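Local coordinates for PHD finger protein 14 (Danio rerio, PDB 7D86), which binds histone H3, preferring the unmodified form, through a PHD–zinc-knuckle–PHD module held in this chain, and represses PDGFRA expression, at residues A[155-159]-A[160-164]; A[94-97]-A[98-102]. One frame throughout, in Å; residues are numbered along the deposited sequence.

Interaction 1: A[155-159]-A[160-164]; sequences SFFHV and TCAQR. With ZN (zinc ion), chain D.
V159, H158 and A162 do most of the work at this turn from strand 156-158 into helix 159-164, and V159 does its share through the backbone. Its carbonyl O takes the N-H of Q163 at 2.8 Å, a bent bond, while its two methyls leave the turn and pack on V97, Y101 and L168. CB of Q163 lies against the same carbonyl oxygen.

H158 sits at the N-cap and is used at both ends. Its backbone O receives the N-H of A162 at 2.9 Å, nearly straight at 168°, which closes the first turn of the helix. Its imidazole goes to the metal: ND1 meets the zinc ion at 2.1 Å, and C161 SG completes this half of the site at 2.3 Å from the same ion. Both side chains set their first torsion anti to the carbonyl carbon (chi1 -64° for H158, -69° for C161), which brings the ring and the sulfur to the metal together. SG therefore lies at the edge of the imidazole, 3.7 Å from ND1. The far nitrogen of the ring, NE2, is hydrogen-bonded to the carbonyl of T142, so the ring is held on two sides and its flip is fixed.

A162 turns its methyl back to the strand, where CB touches CD1 of F157 at 3.6 Å, approaching the ring obliquely. With C131 and C134, H158 and C161 make the three-cysteine, one-histidine zinc site of the second PHD finger, the His-x-x-Cys half carried on a strand-to-helix turn.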
loop_
_atom_site.group_PDB
_atom_site.type_symbol
_atom_site.label_atom_id
_atom_site.label_comp_id
_atom_site.label_asym_id
_atom_site.label_seq_id
_atom_site.Cartn_x
_atom_site.Cartn_y
_atom_site.Cartn_z
ATOM N N SER A 155 0.706 -14.145 12.015
ATOM C CA SER A 155 1.851 -13.944 11.133
ATOM C C SER A 155 1.946 -12.462 10.814
ATOM O O SER A 155 0.964 -11.868 10.368
ATOM C CB SER A 155 1.706 -14.736 9.832
ATOM O OG SER A 155 1.763 -16.135 10.064
ATOM N N PHE A 156 3.122 -11.871 11.027
ATOM C CA PHE A 156 3.298 -10.428 10.890
ATOM C C PHE A 156 4.164 -10.080 9.684
ATOM O O PHE A 156 5.142 -10.772 9.379
ATOM C CB PHE A 156 3.919 -9.832 12.152
ATOM C CG PHE A 156 3.080 -10.026 13.372
ATOM C CD1 PHE A 156 1.888 -9.336 13.527
ATOM C CD2 PHE A 156 3.466 -10.911 14.360
ATOM C CE1 PHE A 156 1.093 -9.528 14.657
ATOM C CE2 PHE A 156 2.681 -11.101 15.485
ATOM C CZ PHE A 156 1.491 -10.408 15.629
ATOM N N PHE A 157 3.816 -8.976 9.025
ATOM C CA PHE A 157 4.570 -8.511 7.870
ATOM C C PHE A 157 4.250 -7.048 7.601
ATOM O O PHE A 157 3.171 -6.560 7.938
ATOM C CB PHE A 157 4.270 -9.351 6.618
ATOM C CG PHE A 157 2.894 -9.966 6.609
ATOM C CD1 PHE A 157 1.766 -9.179 6.454
ATOM C CD2 PHE A 157 2.738 -11.341 6.735
ATOM C CE1 PHE A 157 0.491 -9.752 6.449
ATOM C CE2 PHE A 157 1.469 -11.916 6.722
ATOM C CZ PHE A 157 0.350 -11.118 6.575
ATOM N N HIS A 158 5.205 -6.352 6.984
ATOM C CA HIS A 158 4.924 -5.010 6.495
ATOM C C HIS A 158 3.854 -5.078 5.419
ATOM O O HIS A 158 3.735 -6.071 4.698
ATOM C CB HIS A 158 6.184 -4.368 5.897
ATOM C CG HIS A 158 7.281 -4.151 6.883
ATOM N ND1 HIS A 158 8.492 -4.806 6.806
ATOM C CD2 HIS A 158 7.354 -3.342 7.968
ATOM C CE1 HIS A 158 9.263 -4.411 7.802
ATOM N NE2 HIS A 158 8.597 -3.524 8.522
ATOM N N VAL A 159 3.090 -3.989 5.286
ATOM C CA VAL A 159 2.030 -3.949 4.283
ATOM C C VAL A 159 2.605 -4.130 2.885
ATOM O O VAL A 159 2.049 -4.859 2.060
ATOM C CB VAL A 159 1.229 -2.640 4.390
ATOM C CG1 VAL A 159 0.186 -2.573 3.274
ATOM C CG2 VAL A 159 0.578 -2.535 5.766
ATOM N N THR A 160 3.727 -3.462 2.593
ATOM C CA THR A 160 4.299 -3.543 1.252
ATOM C C THR A 160 4.998 -4.874 1.005
ATOM O O THR A 160 5.062 -5.332 -0.143
ATOM C CB THR A 160 5.267 -2.383 1.018
ATOM O OG1 THR A 160 6.165 -2.268 2.130
ATOM C CG2 THR A 160 4.490 -1.077 0.863
ATOM N N CYS A 161 5.527 -5.500 2.058
ATOM C CA CYS A 161 6.074 -6.842 1.913
ATOM C C CYS A 161 4.968 -7.840 1.602
ATOM O O CYS A 161 5.125 -8.704 0.731
ATOM C CB CYS A 161 6.840 -7.236 3.180
ATOM S SG CYS A 161 8.401 -6.308 3.448
ATOM N N ALA A 162 3.828 -7.715 2.289
ATOM C CA ALA A 162 2.675 -8.543 1.957
ATOM C C ALA A 162 2.162 -8.224 0.560
ATOM O O ALA A 162 1.751 -9.127 -0.180
ATOM C CB ALA A 162 1.569 -8.346 3.002
ATOM N N GLN A 163 2.186 -6.945 0.173
ATOM C CA GLN A 163 1.715 -6.586 -1.161
ATOM C C GLN A 163 2.537 -7.300 -2.224
ATOM O O GLN A 163 1.992 -7.804 -3.214
ATOM C CB GLN A 163 1.784 -5.066 -1.362
ATOM C CG GLN A 163 1.157 -4.591 -2.670
ATOM C CD GLN A 163 1.409 -3.119 -2.960
ATOM O OE1 GLN A 163 2.485 -2.590 -2.679
ATOM N NE2 GLN A 163 0.411 -2.452 -3.528
ATOM N N ARG A 164 3.854 -7.358 -2.019
ATOM C CA ARG A 164 4.753 -7.985 -2.981
ATOM C C ARG A 164 4.443 -9.465 -3.135
ATOM O O ARG A 164 4.568 -10.025 -4.230
ATOM C CB ARG A 164 6.201 -7.775 -2.532
ATOM C CG ARG A 164 7.252 -8.429 -3.392
ATOM C CD ARG A 164 8.623 -8.379 -2.725
ATOM N NE ARG A 164 8.731 -9.393 -1.678
ATOM C CZ ARG A 164 8.916 -9.129 -0.388
ATOM N NH1 ARG A 164 9.043 -7.877 0.026
ATOM N NH2 ARG A 164 8.990 -10.125 0.487
HETATM ZN ZN ZN D . 9.087 -6.443 5.654
#

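Interaction 2: A[94-97]-A[98-102]; sequences VHVV and CALYV. With ZN (zinc ion), chain C.
H95 and C98 form the His-x-x-Cys half of the C2HC zinc knuckle that precedes the second PHD finger, and both reach the same zinc ion. H95 binds it through ND1 at 2.0 Å, C98 through SG at 2.3 Å; C75 and C78 supply the other two ligands. The sulfur stands at the rim of the imidazole, close to its plane, and the two ligand atoms ND1 and SG are 3.6 Å apart.

One step out, other contacts position H95. Its NE2 is hydrogen-bonded to the carbonyl of D82, which fixes the ring's rotation, and the ring also meets that of F85. The backbone O of H95, at the N-cap, accepts the N-H of A99 at 3.0 Å, so helix 96-101 starts right after a zinc ligand whose carbonyl caps its first turn. V96 O continues the series by taking the N-H of L100, while CG of L100 rests against that same oxygen at 3.2 Å.

Further along, one turn apart on the helix, V97 and Y101 meet through their side chains. V97 points CG2 anti to its own N (chi1 74° for CG1), and the two side chains cross obliquely, with CG2 4.0 Å from CE1 of Y101. Beyond it, the hydroxyl of Y101 is hydrogen-bonded to S169 O, and F181 meets the ring edge-to-face. An alanine in place of Y101 is likely to open a gap beside V97 and F181 and to cost S169 O its phenol partner. V97 O receives only weak bonds from the N-H groups of L100 and Y101, yet it also lies in the plane of the tyrosine ring, at its edge, 3.3 Å from CD1.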
loop_
_atom_site.group_PDB
_atom_site.type_symbol
_atom_site.label_atom_id
_atom_site.label_comp_id
_atom_site.label_asym_id
_atom_site.label_seq_id
_atom_site.Cartn_x
_atom_site.Cartn_y
_atom_site.Cartn_z
ATOM N N VAL A 94 4.034 8.432 3.959
ATOM C CA VAL A 94 3.634 7.035 4.076
ATOM C C VAL A 94 3.082 6.560 2.736
ATOM O O VAL A 94 2.516 7.340 1.967
ATOM C CB VAL A 94 2.585 6.826 5.200
ATOM C CG1 VAL A 94 3.200 7.099 6.567
ATOM C CG2 VAL A 94 1.372 7.711 4.973
ATOM N N HIS A 95 3.231 5.261 2.464
ATOM C CA HIS A 95 2.540 4.669 1.323
ATOM C C HIS A 95 1.032 4.813 1.479
ATOM O O HIS A 95 0.481 4.673 2.578
ATOM C CB HIS A 95 2.874 3.178 1.172
ATOM C CG HIS A 95 4.279 2.903 0.766
ATOM N ND1 HIS A 95 5.204 2.357 1.626
ATOM C CD2 HIS A 95 4.928 3.108 -0.407
ATOM C CE1 HIS A 95 6.363 2.240 1.005
ATOM N NE2 HIS A 95 6.221 2.684 -0.231
ATOM N N VAL A 96 0.353 5.075 0.362
ATOM C CA VAL A 96 -1.100 4.942 0.350
ATOM C C VAL A 96 -1.500 3.545 0.818
ATOM O O VAL A 96 -2.422 3.384 1.627
ATOM C CB VAL A 96 -1.659 5.251 -1.051
ATOM C CG1 VAL A 96 -3.106 4.802 -1.152
ATOM C CG2 VAL A 96 -1.517 6.740 -1.375
ATOM N N VAL A 97 -0.801 2.517 0.342
ATOM C CA VAL A 97 -1.201 1.155 0.700
ATOM C C VAL A 97 -0.974 0.901 2.188
ATOM O O VAL A 97 -1.797 0.260 2.852
ATOM C CB VAL A 97 -0.477 0.125 -0.194
ATOM C CG1 VAL A 97 0.988 -0.019 0.181
ATOM C CG2 VAL A 97 -1.185 -1.212 -0.134
ATOM N N CYS A 98 0.108 1.435 2.757
ATOM C CA CYS A 98 0.320 1.245 4.192
ATOM C C CYS A 98 -0.773 1.937 4.995
ATOM O O CYS A 98 -1.218 1.425 6.036
ATOM C CB CYS A 98 1.707 1.748 4.600
ATOM S SG CYS A 98 3.066 0.672 4.039
ATOM N N ALA A 99 -1.254 3.078 4.502
ATOM C CA ALA A 99 -2.328 3.777 5.197
ATOM C C ALA A 99 -3.629 2.987 5.160
ATOM O O ALA A 99 -4.431 3.078 6.094
ATOM C CB ALA A 99 -2.529 5.170 4.596
ATOM N N LEU A 100 -3.849 2.193 4.110
ATOM C CA LEU A 100 -5.094 1.432 4.014
ATOM C C LEU A 100 -5.122 0.246 4.964
ATOM O O LEU A 100 -6.207 -0.208 5.348
ATOM C CB LEU A 100 -5.304 0.932 2.586
ATOM C CG LEU A 100 -5.379 2.049 1.543
ATOM C CD1 LEU A 100 -5.499 1.471 0.139
ATOM C CD2 LEU A 100 -6.555 2.963 1.872
ATOM N N TYR A 101 -3.961 -0.285 5.338
ATOM C CA TYR A 101 -3.946 -1.561 6.039
ATOM C C TYR A 101 -3.473 -1.481 7.478
ATOM O O TYR A 101 -3.814 -2.366 8.264
ATOM C CB TYR A 101 -3.083 -2.582 5.275
ATOM C CG TYR A 101 -3.768 -3.112 4.047
ATOM C CD1 TYR A 101 -3.699 -2.421 2.837
ATOM C CD2 TYR A 101 -4.504 -4.296 4.088
ATOM C CE1 TYR A 101 -4.337 -2.892 1.707
ATOM C CE2 TYR A 101 -5.139 -4.779 2.952
ATOM C CZ TYR A 101 -5.053 -4.070 1.768
ATOM O OH TYR A 101 -5.686 -4.520 0.638
ATOM N N VAL A 102 -2.700 -0.465 7.851
ATOM C CA VAL A 102 -2.277 -0.329 9.243
ATOM C C VAL A 102 -3.475 0.129 10.071
ATOM O O VAL A 102 -4.086 1.164 9.768
ATOM C CB VAL A 102 -1.081 0.630 9.381
ATOM C CG1 VAL A 102 -0.755 0.862 10.860
ATOM C CG2 VAL A 102 0.142 0.070 8.649
HETATM ZN ZN ZN C . 5.003 1.901 3.567
#

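In the fold
Both interactions are buried, and each places a zinc-binding His-x-x-Cys pair on a strand-to-helix turn, interaction 1 in the second PHD finger and interaction 2 in the preceding zinc knuckle. Their helices pack directly together: V159 CG1 lies 3.5 Å from V97 O, and T160 CG2 touches both the imidazole of H95 and a methyl of V97. The two metal sites are thus joined by van der Waals packing, mostly of methyls, with L168 of strand 168-170 touching both helices. The chemistry differs at the far ends. Interaction 1 runs on to R164, which forms a salt bridge with E135, whereas the helix of interaction 2, nearer the centre of the chain, ends at Y101, an aromatic residue bonded to S169 O.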